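Local coordinates for afamin (Homo sapiens, PDB 6FAK), which carries hydrophobic molecules in body fluids, binds vitamin E, and keeps lipidated Wnt proteins soluble and active, at residues P227-K232 with D272-K277; I235-D240 with N265-K270; G405-Y410 with K525-L530; D506-H511 with V531-L536. All coordinates share one frame; numbering follows the deposited sequence.

Interaction 1: residues P227-K232 with D272-K277; sequences PKIEFK and DSISSK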
loop_
_atom_site.group_PDB
_atom_site.type_symbol
_atom_site.label_atom_id
_atom_site.label_comp_id
_atom_site.label_asym_id
_atom_site.label_seq_id
_atom_site.Cartn_x
_atom_site.Cartn_y
_atom_site.Cartn_z
ATOM N N PRO A 227 4.851 -1.277 23.848
ATOM C CA PRO A 227 5.872 -2.133 24.426
ATOM C C PRO A 227 5.639 -2.495 25.894
ATOM O O PRO A 227 6.313 -3.386 26.384
ATOM C CB PRO A 227 7.138 -1.309 24.278
ATOM C CG PRO A 227 6.682 0.095 24.232
ATOM C CD PRO A 227 5.389 0.050 23.501
ATOM N N LYS A 228 4.689 -1.857 26.568
ATOM C CA LYS A 228 4.359 -2.259 27.944
ATOM C C LYS A 228 3.267 -3.347 28.034
ATOM O O LYS A 228 2.974 -3.813 29.117
ATOM C CB LYS A 228 4.019 -1.012 28.792
ATOM C CG LYS A 228 2.572 -0.562 28.786
ATOM C CD LYS A 228 2.301 0.570 29.788
ATOM C CE LYS A 228 1.214 0.195 30.806
ATOM N NZ LYS A 228 0.454 1.387 31.267
ATOM N N ILE A 229 2.676 -3.767 26.911
ATOM C CA ILE A 229 1.615 -4.783 26.912
ATOM C C ILE A 229 2.111 -6.145 27.392
ATOM O O ILE A 229 3.254 -6.499 27.121
ATOM C CB ILE A 229 1.016 -4.906 25.478
ATOM C CG1 ILE A 229 -0.318 -5.646 25.468
ATOM C CG2 ILE A 229 2.009 -5.581 24.510
ATOM C CD1 ILE A 229 -0.929 -5.640 24.069
ATOM N N GLU A 230 1.268 -6.922 28.084
ATOM C CA GLU A 230 1.585 -8.348 28.440
ATOM C C GLU A 230 1.394 -9.277 27.273
ATOM O O GLU A 230 0.465 -9.085 26.469
ATOM C CB GLU A 230 0.767 -8.873 29.643
ATOM C CG GLU A 230 -0.214 -10.061 29.421
ATOM C CD GLU A 230 0.128 -11.404 30.127
ATOM O OE1 GLU A 230 1.054 -12.171 29.664
ATOM O OE2 GLU A 230 -0.615 -11.753 31.110
ATOM N N PHE A 231 2.208 -10.335 27.223
ATOM C CA PHE A 231 2.193 -11.267 26.097
ATOM C C PHE A 231 0.786 -11.826 25.806
ATOM O O PHE A 231 0.326 -11.801 24.676
ATOM C CB PHE A 231 3.239 -12.362 26.291
ATOM C CG PHE A 231 3.336 -13.323 25.136
ATOM C CD1 PHE A 231 3.759 -12.886 23.896
ATOM C CD2 PHE A 231 3.016 -14.659 25.288
ATOM C CE1 PHE A 231 3.842 -13.755 22.828
ATOM C CE2 PHE A 231 3.112 -15.534 24.225
ATOM C CZ PHE A 231 3.524 -15.076 22.990
ATOM N N LYS A 232 0.106 -12.324 26.826
ATOM C CA LYS A 232 -1.210 -12.895 26.635
ATOM C C LYS A 232 -2.207 -11.899 26.039
ATOM O O LYS A 232 -2.993 -12.261 25.161
ATOM C CB LYS A 232 -1.743 -13.510 27.941
ATOM C CG LYS A 232 -1.085 -14.814 28.239
ATOM C CD LYS A 232 -1.581 -15.442 29.553
ATOM C CE LYS A 232 -3.074 -15.816 29.639
ATOM N NZ LYS A 232 -3.502 -16.975 28.817
ATOM N N ASP A 272 -5.137 1.497 30.212
ATOM C CA ASP A 272 -4.160 1.147 31.254
ATOM C C ASP A 272 -3.825 -0.348 31.120
ATOM O O ASP A 272 -4.727 -1.188 31.028
ATOM C CB ASP A 272 -4.687 1.464 32.662
ATOM C CG ASP A 272 -3.669 1.131 33.762
ATOM O OD1 ASP A 272 -3.035 2.072 34.297
ATOM O OD2 ASP A 272 -3.494 -0.072 34.080
ATOM N N SER A 273 -2.527 -0.657 31.137
ATOM C CA SER A 273 -1.985 -1.987 30.810
ATOM C C SER A 273 -1.942 -2.298 29.297
ATOM O O SER A 273 -1.940 -3.461 28.900
ATOM C CB SER A 273 -2.702 -3.107 31.599
ATOM O OG SER A 273 -3.920 -3.497 30.989
ATOM N N ILE A 274 -1.928 -1.254 28.467
ATOM C CA ILE A 274 -1.566 -1.361 27.038
ATOM C C ILE A 274 -0.742 -0.139 26.621
ATOM O O ILE A 274 0.388 -0.288 26.159
ATOM C CB ILE A 274 -2.798 -1.539 26.075
ATOM C CG1 ILE A 274 -3.389 -2.955 26.204
ATOM C CG2 ILE A 274 -2.410 -1.285 24.612
ATOM C CD1 ILE A 274 -4.526 -3.299 25.261
ATOM N N SER A 275 -1.320 1.056 26.752
ATOM C CA SER A 275 -0.699 2.271 26.238
ATOM C C SER A 275 -0.909 3.471 27.151
ATOM O O SER A 275 -1.746 3.460 28.051
ATOM C CB SER A 275 -1.249 2.587 24.847
ATOM O OG SER A 275 -0.444 3.536 24.153
ATOM N N SER A 276 -0.091 4.488 26.904
ATOM C CA SER A 276 -0.154 5.772 27.572
ATOM C C SER A 276 -0.529 6.913 26.612
ATOM O O SER A 276 -1.056 7.929 27.066
ATOM C CB SER A 276 1.214 6.049 28.201
ATOM O OG SER A 276 1.154 7.103 29.135
ATOM N N LYS A 277 -0.276 6.738 25.304
ATOM C CA LYS A 277 -0.338 7.821 24.311
ATOM C C LYS A 277 -1.544 7.737 23.351
ATOM O O LYS A 277 -1.390 7.972 22.145
ATOM C CB LYS A 277 0.950 7.821 23.469
ATOM C CG LYS A 277 2.247 7.997 24.238
ATOM C CD LYS A 277 3.358 8.420 23.283
ATOM C CE LYS A 277 4.722 8.479 23.942
ATOM N NZ LYS A 277 4.742 9.388 25.116
HETATM O O HOH W 1 2.802 0.192 25.793
HETATM O O HOH W 2 -1.378 -5.910 28.755
#
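Ile229 and Ile274 bring the two backbones to their closest approach, with CA atoms 4.7 Å apart, although neither residue belongs to a regular helix or strand. The main chains are joined through water. One water accepts from Lys228 N at 2.9 Å and donates to Ile274 O; a second accepts from Glu230 N, also at 2.9 Å, and donates to Ser273 O. Beside these bridges Ile229 and Ile274 lie alongside each other and point the same way, their CG1 atoms 4.1 Å apart. For Ile229, CG1 lies opposite the backbone N (chi1 -165°), which sets that branch against its partner. Lys228 reaches across the 272-277 loop: its CG sits 3.4 Å from Ile274 O, and the chain bends at chi3 to place CE 3.9 Å from Ser273 CA. NZ stays 4.7 Å from Asp272 OD1, too far for a salt bridge, though a weak attraction is likely. An alanine at Lys228 lacks the chain beyond CB, so Ile274 O would probably lose its aliphatic cover and Asp272 a nearby opposite charge. Both segments fall in the region that forms the pocket for hydrophobic ligands. The 227-232 segment leads into helix 231-250, where Glu230 OE1 caps Lys232 N; Ile229 also packs on Phe335 of helix 326-339, and Ile274 rests on Phe226, just after helix 216-225.

Interaction 2: residues I235-D240 with N265-K270; sequences ISLVED and NHICSK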
loop_
_atom_site.group_PDB
_atom_site.type_symbol
_atom_site.label_atom_id
_atom_site.label_comp_id
_atom_site.label_asym_id
_atom_site.label_seq_id
_atom_site.Cartn_x
_atom_site.Cartn_y
_atom_site.Cartn_z
ATOM N N ILE A 235 -1.293 -11.346 22.336
ATOM C CA ILE A 235 -1.781 -12.454 21.507
ATOM C C ILE A 235 -3.274 -12.331 21.282
ATOM O O ILE A 235 -3.736 -12.473 20.166
ATOM C CB ILE A 235 -1.393 -13.857 22.036
ATOM C CG1 ILE A 235 0.115 -14.038 21.947
ATOM C CG2 ILE A 235 -2.134 -14.969 21.307
ATOM C CD1 ILE A 235 0.745 -13.851 20.595
ATOM N N SER A 236 -4.009 -11.958 22.304
ATOM C CA SER A 236 -5.432 -11.742 22.170
ATOM C C SER A 236 -5.782 -10.626 21.155
ATOM O O SER A 236 -6.692 -10.788 20.311
ATOM C CB SER A 236 -6.036 -11.447 23.554
ATOM O OG SER A 236 -7.428 -11.377 23.436
ATOM N N LEU A 237 -5.012 -9.544 21.204
ATOM C CA LEU A 237 -5.190 -8.411 20.304
ATOM C C LEU A 237 -4.827 -8.806 18.867
ATOM O O LEU A 237 -5.525 -8.432 17.928
ATOM C CB LEU A 237 -4.357 -7.227 20.773
ATOM C CG LEU A 237 -4.425 -5.901 20.045
ATOM C CD1 LEU A 237 -5.871 -5.396 19.985
ATOM C CD2 LEU A 237 -3.503 -4.889 20.694
ATOM N N VAL A 238 -3.741 -9.551 18.719
ATOM C CA VAL A 238 -3.306 -10.057 17.440
ATOM C C VAL A 238 -4.388 -10.907 16.773
ATOM O O VAL A 238 -4.565 -10.792 15.548
ATOM C CB VAL A 238 -1.991 -10.824 17.524
ATOM C CG1 VAL A 238 -1.730 -11.679 16.269
ATOM C CG2 VAL A 238 -0.853 -9.858 17.774
ATOM N N GLU A 239 -5.096 -11.735 17.545
ATOM C CA GLU A 239 -6.249 -12.488 17.022
ATOM C C GLU A 239 -7.352 -11.599 16.444
ATOM O O GLU A 239 -7.850 -11.883 15.338
ATOM C CB GLU A 239 -6.847 -13.435 18.087
ATOM C CG GLU A 239 -5.937 -14.596 18.414
ATOM C CD GLU A 239 -6.263 -15.830 17.600
ATOM O OE1 GLU A 239 -6.678 -15.710 16.418
ATOM O OE2 GLU A 239 -6.133 -16.942 18.152
ATOM N N ASP A 240 -7.682 -10.516 17.150
ATOM C CA ASP A 240 -8.638 -9.538 16.663
ATOM C C ASP A 240 -8.144 -8.818 15.392
ATOM O O ASP A 240 -8.922 -8.659 14.420
ATOM C CB ASP A 240 -9.002 -8.511 17.737
ATOM C CG ASP A 240 -9.870 -9.082 18.886
ATOM O OD1 ASP A 240 -10.397 -10.212 18.818
ATOM O OD2 ASP A 240 -10.017 -8.365 19.904
ATOM N N ASN A 265 -11.945 -0.913 20.324
ATOM C CA ASN A 265 -12.551 -1.194 21.617
ATOM C C ASN A 265 -11.689 -2.098 22.502
ATOM O O ASN A 265 -11.550 -1.810 23.693
ATOM C CB ASN A 265 -13.975 -1.748 21.459
ATOM C CG ASN A 265 -14.950 -0.698 20.856
ATOM O OD1 ASN A 265 -14.608 0.497 20.690
ATOM N ND2 ASN A 265 -16.159 -1.149 20.505
ATOM N N HIS A 266 -11.134 -3.176 21.949
ATOM C CA HIS A 266 -10.141 -4.019 22.677
ATOM C C HIS A 266 -8.947 -3.176 23.208
ATOM O O HIS A 266 -8.622 -3.213 24.389
ATOM C CB HIS A 266 -9.641 -5.142 21.773
ATOM C CG HIS A 266 -8.861 -6.209 22.463
ATOM N ND1 HIS A 266 -8.857 -7.506 22.011
ATOM C CD2 HIS A 266 -8.070 -6.195 23.563
ATOM C CE1 HIS A 266 -8.107 -8.248 22.801
ATOM N NE2 HIS A 266 -7.615 -7.474 23.748
ATOM N N ILE A 267 -8.331 -2.402 22.345
ATOM C CA ILE A 267 -7.251 -1.502 22.720
ATOM C C ILE A 267 -7.718 -0.528 23.832
ATOM O O ILE A 267 -7.173 -0.544 24.937
ATOM C CB ILE A 267 -6.735 -0.744 21.493
ATOM C CG1 ILE A 267 -5.983 -1.731 20.564
ATOM C CG2 ILE A 267 -5.802 0.425 21.844
ATOM C CD1 ILE A 267 -5.584 -1.163 19.227
ATOM N N CYS A 268 -8.746 0.264 23.541
ATOM C CA CYS A 268 -9.291 1.258 24.495
ATOM C C CYS A 268 -9.792 0.710 25.817
ATOM O O CYS A 268 -9.490 1.288 26.856
ATOM C CB CYS A 268 -10.405 2.074 23.846
ATOM S SG CYS A 268 -9.724 3.248 22.703
ATOM N N SER A 269 -10.506 -0.412 25.800
ATOM C CA SER A 269 -11.023 -0.987 27.041
ATOM C C SER A 269 -9.941 -1.596 27.951
ATOM O O SER A 269 -10.269 -2.139 29.021
ATOM C CB SER A 269 -12.171 -1.981 26.788
ATOM O OG SER A 269 -11.732 -3.322 26.781
ATOM N N LYS A 270 -8.674 -1.527 27.524
ATOM C CA LYS A 270 -7.524 -1.837 28.381
ATOM C C LYS A 270 -6.426 -0.791 28.244
ATOM O O LYS A 270 -5.245 -1.115 28.348
ATOM C CB LYS A 270 -6.999 -3.225 28.056
ATOM C CG LYS A 270 -8.088 -4.271 28.182
ATOM C CD LYS A 270 -7.553 -5.675 28.066
ATOM C CE LYS A 270 -8.621 -6.701 28.431
ATOM N NZ LYS A 270 -9.612 -6.847 27.332
#
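Between helices 231-250 and 253-268, which follow each other directly in the chain and pair as a helical hairpin of the second albumin domain, the backbones come nearest at Leu237 and His266, CA to CA 7.0 Å. His266 takes part in three of the four residue pairs. With chi1 at -168° its CB-CG bond runs trans to N-CA, which extends the imidazole toward the other helix. There Leu237 CD1 lies over one ring face, 4.2 Å from the centroid and 19° off the normal, a CH-pi contact. The same methyl reaches Ile267 CG1 at 3.7 Å, so one leucine branch serves both the polar and the apolar neighbour. At the ring edge Ser236 OG approaches His266 CE1 to 3.3 Å. NE2 is bonded to Glu233 OE2 one turn before Leu237; two carboxylates around the ring would be expected to favour its protonated form. Ile267 also packs on Ile293 of helix 288-295. The tetraethylene glycol near Ile267 probably comes from the crystallisation liquor; both segments belong to the hydrophobic-ligand pocket region. At the other ring nitrogen, His266 ND1 donates to Asp240 OD2 at 2.6 Å along a nearly straight line (176°), the oxygen lying in the ring plane, while the N-H meets OD2 from its anti side, well tilted out of the carboxylate plane.

Interaction 3: residues G405-Y410 with K525-L530; sequences GLKYHY and KTDRFL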
loop_
_atom_site.group_PDB
_atom_site.type_symbol
_atom_site.label_atom_id
_atom_site.label_comp_id
_atom_site.label_asym_id
_atom_site.label_seq_id
_atom_site.Cartn_x
_atom_site.Cartn_y
_atom_site.Cartn_z
ATOM N N GLY A 405 17.051 13.194 -9.253
ATOM C CA GLY A 405 18.278 12.476 -9.662
ATOM C C GLY A 405 18.330 11.033 -9.185
ATOM O O GLY A 405 18.690 10.124 -9.939
ATOM N N LEU A 406 17.939 10.810 -7.935
ATOM C CA LEU A 406 17.855 9.470 -7.411
ATOM C C LEU A 406 16.739 8.695 -8.097
ATOM O O LEU A 406 16.909 7.527 -8.346
ATOM C CB LEU A 406 17.590 9.446 -5.883
ATOM C CG LEU A 406 17.687 8.051 -5.219
ATOM C CD1 LEU A 406 18.968 7.285 -5.534
ATOM C CD2 LEU A 406 17.512 8.155 -3.714
ATOM N N LYS A 407 15.597 9.347 -8.334
ATOM C CA LYS A 407 14.456 8.722 -9.006
ATOM C C LYS A 407 14.869 8.148 -10.376
ATOM O O LYS A 407 14.525 7.004 -10.681
ATOM C CB LYS A 407 13.286 9.685 -9.138
ATOM C CG LYS A 407 12.032 9.074 -9.744
ATOM C CD LYS A 407 10.779 9.928 -9.656
ATOM C CE LYS A 407 10.929 11.396 -10.067
ATOM N NZ LYS A 407 11.784 11.676 -11.248
ATOM N N TYR A 408 15.661 8.907 -11.140
ATOM C CA TYR A 408 16.086 8.485 -12.474
ATOM C C TYR A 408 16.931 7.226 -12.420
ATOM O O TYR A 408 16.785 6.321 -13.274
ATOM C CB TYR A 408 16.815 9.657 -13.179
ATOM C CG TYR A 408 15.984 10.914 -13.308
ATOM C CD1 TYR A 408 14.605 10.850 -13.561
ATOM C CD2 TYR A 408 16.565 12.173 -13.181
ATOM C CE1 TYR A 408 13.854 11.995 -13.705
ATOM C CE2 TYR A 408 15.827 13.332 -13.304
ATOM C CZ TYR A 408 14.486 13.240 -13.569
ATOM O OH TYR A 408 13.721 14.358 -13.655
ATOM N N HIS A 409 17.764 7.095 -11.381
ATOM C CA HIS A 409 18.549 5.886 -11.169
ATOM C C HIS A 409 17.641 4.656 -10.891
ATOM O O HIS A 409 17.880 3.553 -11.467
ATOM C CB HIS A 409 19.596 6.060 -10.050
ATOM C CG HIS A 409 20.748 6.953 -10.424
ATOM N ND1 HIS A 409 22.051 6.673 -10.072
ATOM C CD2 HIS A 409 20.799 8.100 -11.144
ATOM C CE1 HIS A 409 22.851 7.612 -10.549
ATOM N NE2 HIS A 409 22.115 8.495 -11.202
ATOM N N TYR A 410 16.607 4.853 -10.099
ATOM C CA TYR A 410 15.616 3.810 -9.796
ATOM C C TYR A 410 14.760 3.385 -10.998
ATOM O O TYR A 410 14.466 2.189 -11.177
ATOM C CB TYR A 410 14.724 4.184 -8.601
ATOM C CG TYR A 410 15.453 4.007 -7.268
ATOM C CD1 TYR A 410 16.130 2.821 -6.979
ATOM C CD2 TYR A 410 15.448 4.989 -6.293
ATOM C CE1 TYR A 410 16.799 2.636 -5.778
ATOM C CE2 TYR A 410 16.139 4.812 -5.086
ATOM C CZ TYR A 410 16.820 3.636 -4.858
ATOM O OH TYR A 410 17.481 3.388 -3.686
ATOM N N LYS A 525 5.727 13.098 -17.241
ATOM C CA LYS A 525 6.162 13.059 -18.646
ATOM C C LYS A 525 7.638 12.779 -18.836
ATOM O O LYS A 525 8.034 11.990 -19.714
ATOM C CB LYS A 525 5.808 14.379 -19.344
ATOM C CG LYS A 525 6.725 14.847 -20.494
ATOM C CD LYS A 525 6.583 14.019 -21.787
ATOM C CE LYS A 525 7.857 13.995 -22.652
ATOM N NZ LYS A 525 7.697 13.234 -23.934
ATOM N N THR A 526 8.463 13.473 -18.070
ATOM C CA THR A 526 9.901 13.191 -18.033
ATOM C C THR A 526 10.196 11.731 -17.609
ATOM O O THR A 526 11.045 11.058 -18.212
ATOM C CB THR A 526 10.583 14.163 -17.075
ATOM O OG1 THR A 526 10.401 15.483 -17.599
ATOM C CG2 THR A 526 12.103 13.864 -16.904
ATOM N N ASP A 527 9.461 11.278 -16.588
ATOM C CA ASP A 527 9.627 9.946 -16.034
ATOM C C ASP A 527 9.257 8.880 -17.076
ATOM O O ASP A 527 9.964 7.879 -17.224
ATOM C CB ASP A 527 8.828 9.790 -14.743
ATOM C CG ASP A 527 9.399 10.595 -13.584
ATOM O OD1 ASP A 527 10.461 11.254 -13.679
ATOM O OD2 ASP A 527 8.784 10.575 -12.509
ATOM N N ARG A 528 8.179 9.118 -17.807
ATOM C CA ARG A 528 7.763 8.200 -18.857
ATOM C C ARG A 528 8.727 8.130 -19.989
ATOM O O ARG A 528 8.976 7.049 -20.508
ATOM C CB ARG A 528 6.410 8.529 -19.460
ATOM C CG ARG A 528 5.244 8.441 -18.521
ATOM C CD ARG A 528 4.026 8.837 -19.353
ATOM N NE ARG A 528 2.839 8.958 -18.536
ATOM C CZ ARG A 528 2.229 10.080 -18.150
ATOM N NH1 ARG A 528 2.677 11.275 -18.542
ATOM N NH2 ARG A 528 1.137 10.002 -17.389
ATOM N N PHE A 529 9.276 9.279 -20.351
ATOM C CA PHE A 529 10.343 9.331 -21.376
ATOM C C PHE A 529 11.522 8.421 -21.031
ATOM O O PHE A 529 11.984 7.607 -21.870
ATOM C CB PHE A 529 10.779 10.804 -21.624
ATOM C CG PHE A 529 11.951 10.942 -22.540
ATOM C CD1 PHE A 529 13.255 10.900 -22.042
ATOM C CD2 PHE A 529 11.758 11.124 -23.889
ATOM C CE1 PHE A 529 14.356 10.986 -22.883
ATOM C CE2 PHE A 529 12.860 11.197 -24.757
ATOM C CZ PHE A 529 14.172 11.125 -24.238
ATOM N N LEU A 530 12.007 8.554 -19.795
ATOM C CA LEU A 530 13.154 7.763 -19.351
ATOM C C LEU A 530 12.879 6.259 -19.381
ATOM O O LEU A 530 13.720 5.489 -19.864
ATOM C CB LEU A 530 13.628 8.179 -17.992
ATOM C CG LEU A 530 14.825 7.399 -17.459
ATOM C CD1 LEU A 530 16.067 7.362 -18.336
ATOM C CD2 LEU A 530 15.206 8.004 -16.130
#
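Lys407 NZ and Asp527 OD1 form a salt bridge of 2.8 Å between helices 376-417 and 521-536. The ammonium comes in on the syn side of OD1, somewhat out of the carboxylate plane, and the two side chains cross at about a right angle. The lysine bends at chi3 and chi4 to make this approach, which also lays CE 3.4 Å from Asp527 OD2. Beside the bridge the ring of Tyr408 presents its edge: Asp527 OD1 lies near the ring plane, 3.5 Å from CE1, with the carboxylate turned 79° from the ring. Farther along that ring, Tyr408 OH meets Thr526 CG2 at 3.7 Å, while at its root Tyr408 CB packs on Leu530 CD2, also at 3.7 Å. Outside this shell, Gln523 NE2 donates a second bond to Asp527 OD1, so that two groups grip an oxygen of a buried residue; it also forms a weak hydrogen bond with Tyr408 OH. Phe549 of helix 542-560 meets the Tyr408 ring edge-to-face, and Val427 of helix 423-440 packs on Asp527. The geometry behind these contacts is a pair of helical segments 10.6 Å apart at their axes, running in similar directions and crossing at -33°. This packing of helices 376-417, 423-440, 521-536 and 542-560 belongs to the all-helical third domain of the albumin fold.

Interaction 4: residues D506-H511 with V531-L536; sequences DLFTFH and VNLVKL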
loop_
_atom_site.group_PDB
_atom_site.type_symbol
_atom_site.label_atom_id
_atom_site.label_comp_id
_atom_site.label_asym_id
_atom_site.label_seq_id
_atom_site.Cartn_x
_atom_site.Cartn_y
_atom_site.Cartn_z
ATOM N N ASP A 506 7.086 9.879 -31.603
ATOM C CA ASP A 506 6.420 10.848 -30.744
ATOM C C ASP A 506 6.571 10.635 -29.253
ATOM O O ASP A 506 6.410 11.599 -28.494
ATOM C CB ASP A 506 4.923 10.960 -31.052
ATOM C CG ASP A 506 4.318 12.291 -30.509
ATOM O OD1 ASP A 506 4.711 13.377 -31.018
ATOM O OD2 ASP A 506 3.487 12.256 -29.565
ATOM N N LEU A 507 6.849 9.396 -28.805
ATOM C CA LEU A 507 7.119 9.139 -27.366
ATOM C C LEU A 507 8.389 9.836 -26.925
ATOM O O LEU A 507 8.624 10.041 -25.719
ATOM C CB LEU A 507 7.264 7.626 -27.103
ATOM C CG LEU A 507 6.065 6.900 -26.441
ATOM C CD1 LEU A 507 4.732 7.322 -27.015
ATOM C CD2 LEU A 507 6.243 5.407 -26.554
ATOM N N PHE A 508 9.260 10.147 -27.884
ATOM C CA PHE A 508 10.549 10.723 -27.547
ATOM C C PHE A 508 10.695 12.158 -28.053
ATOM O O PHE A 508 11.808 12.695 -28.144
ATOM C CB PHE A 508 11.623 9.842 -28.105
ATOM C CG PHE A 508 11.476 8.385 -27.725
ATOM C CD1 PHE A 508 11.940 7.928 -26.514
ATOM C CD2 PHE A 508 10.858 7.481 -28.571
ATOM C CE1 PHE A 508 11.821 6.605 -26.168
ATOM C CE2 PHE A 508 10.747 6.167 -28.222
ATOM C CZ PHE A 508 11.217 5.738 -27.005
ATOM N N THR A 509 9.564 12.772 -28.363
ATOM C CA THR A 509 9.537 14.127 -28.903
ATOM C C THR A 509 9.035 15.042 -27.822
ATOM O O THR A 509 8.010 14.794 -27.216
ATOM C CB THR A 509 8.598 14.221 -30.113
ATOM O OG1 THR A 509 9.077 13.337 -31.131
ATOM C CG2 THR A 509 8.541 15.628 -30.648
ATOM N N PHE A 510 9.771 16.111 -27.595
ATOM C CA PHE A 510 9.374 17.141 -26.678
ATOM C C PHE A 510 8.526 18.141 -27.465
ATOM O O PHE A 510 8.915 18.587 -28.556
ATOM C CB PHE A 510 10.618 17.795 -26.107
ATOM C CG PHE A 510 10.325 18.876 -25.125
ATOM C CD1 PHE A 510 10.383 20.211 -25.518
ATOM C CD2 PHE A 510 9.977 18.566 -23.811
ATOM C CE1 PHE A 510 10.106 21.220 -24.618
ATOM C CE2 PHE A 510 9.703 19.576 -22.900
ATOM C CZ PHE A 510 9.763 20.905 -23.303
ATOM N N HIS A 511 7.375 18.486 -26.903
ATOM C CA HIS A 511 6.454 19.457 -27.487
ATOM C C HIS A 511 6.498 20.759 -26.697
ATOM O O HIS A 511 6.744 20.751 -25.482
ATOM C CB HIS A 511 5.018 18.915 -27.484
ATOM C CG HIS A 511 4.860 17.634 -28.231
ATOM N ND1 HIS A 511 4.845 16.407 -27.603
ATOM C CD2 HIS A 511 4.730 17.383 -29.556
ATOM C CE1 HIS A 511 4.701 15.454 -28.509
ATOM N NE2 HIS A 511 4.630 16.021 -29.702
ATOM N N VAL A 531 11.696 5.868 -18.894
ATOM C CA VAL A 531 11.313 4.495 -18.881
ATOM C C VAL A 531 11.227 3.948 -20.307
ATOM O O VAL A 531 11.806 2.885 -20.588
ATOM C CB VAL A 531 10.040 4.245 -18.048
ATOM C CG1 VAL A 531 9.474 2.840 -18.240
ATOM C CG2 VAL A 531 10.356 4.472 -16.582
ATOM N N ASN A 532 10.515 4.640 -21.174
ATOM C CA ASN A 532 10.429 4.230 -22.598
ATOM C C ASN A 532 11.807 4.144 -23.278
ATOM O O ASN A 532 12.099 3.204 -24.026
ATOM C CB ASN A 532 9.453 5.120 -23.385
ATOM C CG ASN A 532 8.017 4.940 -22.937
ATOM O OD1 ASN A 532 7.603 3.813 -22.621
ATOM N ND2 ASN A 532 7.243 6.015 -22.928
ATOM N N LEU A 533 12.683 5.086 -22.959
ATOM C CA LEU A 533 14.051 5.060 -23.465
ATOM C C LEU A 533 14.829 3.805 -23.048
ATOM O O LEU A 533 15.561 3.189 -23.901
ATOM C CB LEU A 533 14.808 6.309 -23.017
ATOM C CG LEU A 533 16.168 6.507 -23.655
ATOM C CD1 LEU A 533 16.055 6.762 -25.158
ATOM C CD2 LEU A 533 16.861 7.656 -22.927
ATOM N N VAL A 534 14.664 3.424 -21.774
ATOM C CA VAL A 534 15.333 2.271 -21.210
ATOM C C VAL A 534 14.788 1.000 -21.870
ATOM O O VAL A 534 15.565 0.099 -22.151
ATOM C CB VAL A 534 15.257 2.164 -19.665
ATOM C CG1 VAL A 534 15.918 0.913 -19.188
ATOM C CG2 VAL A 534 16.007 3.316 -18.992
ATOM N N LYS A 535 13.475 0.928 -22.109
ATOM C CA LYS A 535 12.887 -0.229 -22.837
ATOM C C LYS A 535 13.476 -0.275 -24.229
ATOM O O LYS A 535 13.952 -1.333 -24.697
ATOM C CB LYS A 535 11.370 -0.116 -22.928
ATOM C CG LYS A 535 10.664 -0.404 -21.619
ATOM C CD LYS A 535 9.179 -0.237 -21.710
ATOM C CE LYS A 535 8.541 -0.621 -20.406
ATOM N NZ LYS A 535 7.085 -0.512 -20.474
ATOM N N LEU A 536 13.466 0.869 -24.885
ATOM C CA LEU A 536 13.954 0.934 -26.274
ATOM C C LEU A 536 15.444 0.499 -26.399
ATOM O O LEU A 536 15.795 -0.309 -27.266
ATOM C CB LEU A 536 13.722 2.302 -26.857
ATOM C CG LEU A 536 14.360 2.458 -28.273
ATOM C CD1 LEU A 536 13.733 1.548 -29.308
ATOM C CD2 LEU A 536 14.282 3.917 -28.678
HETATM O O HOH W 3 7.471 8.924 -23.432
#
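Phe508 and Leu507 pack against the C-terminal end of helix 521-536, in the third helical domain of the albumin fold, where the short 3-10 segment and loop ahead of that helix fold back onto it. The backbones stay apart: the nearest CA pair is Leu507 to Asn532 at 7.6 Å. From Phe508 CB, which points toward the helix, CG turns opposite the carbonyl carbon (chi1 -52°) and directs the ring at the helix backbone. One face of the ring is covered within its own segment by Leu507 CB, 3.8 Å above the plane and displaced toward the rim. Farther out, CE1 arrives edge-on at Leu533 N, 3.7 Å away, and also touches Asn532 CB at 3.9 Å. The tip, CZ, ends against Leu536 CD2 at 3.9 Å. Ile576 and Phe503 pack on the same phenyl from elsewhere in the domain. With a serine in its place, the aromatic wedge would be missing, and Leu536 CD2 and the helix backbone at Leu533 would probably lose their apolar cover. Alongside, Leu507 CD2 lies 3.8 Å from Asn532 ND2, the two side chains crossing at about a right angle. Asn532 OD1 is bonded to Thr423 OG1, while the NH2 end of Asn532 gives a hydrogen to a bridging water that accepts from ND2 at 3.0 Å and donates to Leu507 O at 2.8 Å.

Overall arrangement
The four contacts form two clusters on opposite sides of the chain's centre. Interactions 1 and 2 have centres 10 Å apart, share helix 231-250, and touch where Ile274 CD1 meets Ile267 O at 3.8 Å; interaction 2 is nested within the chain loop closed by interaction 1. Both lie in the second albumin domain, within the region forming the hydrophobic-ligand pocket. Interactions 3 and 4, centres 11 Å apart, share helix 521-536 in the third domain, and their segments alternate along the chain; Phe529 CE2 touches Phe508 CA at 3.7 Å. Between the clusters the nearest atoms remain about 30 Å apart, so neither contact of the third domain touches either of those in the second.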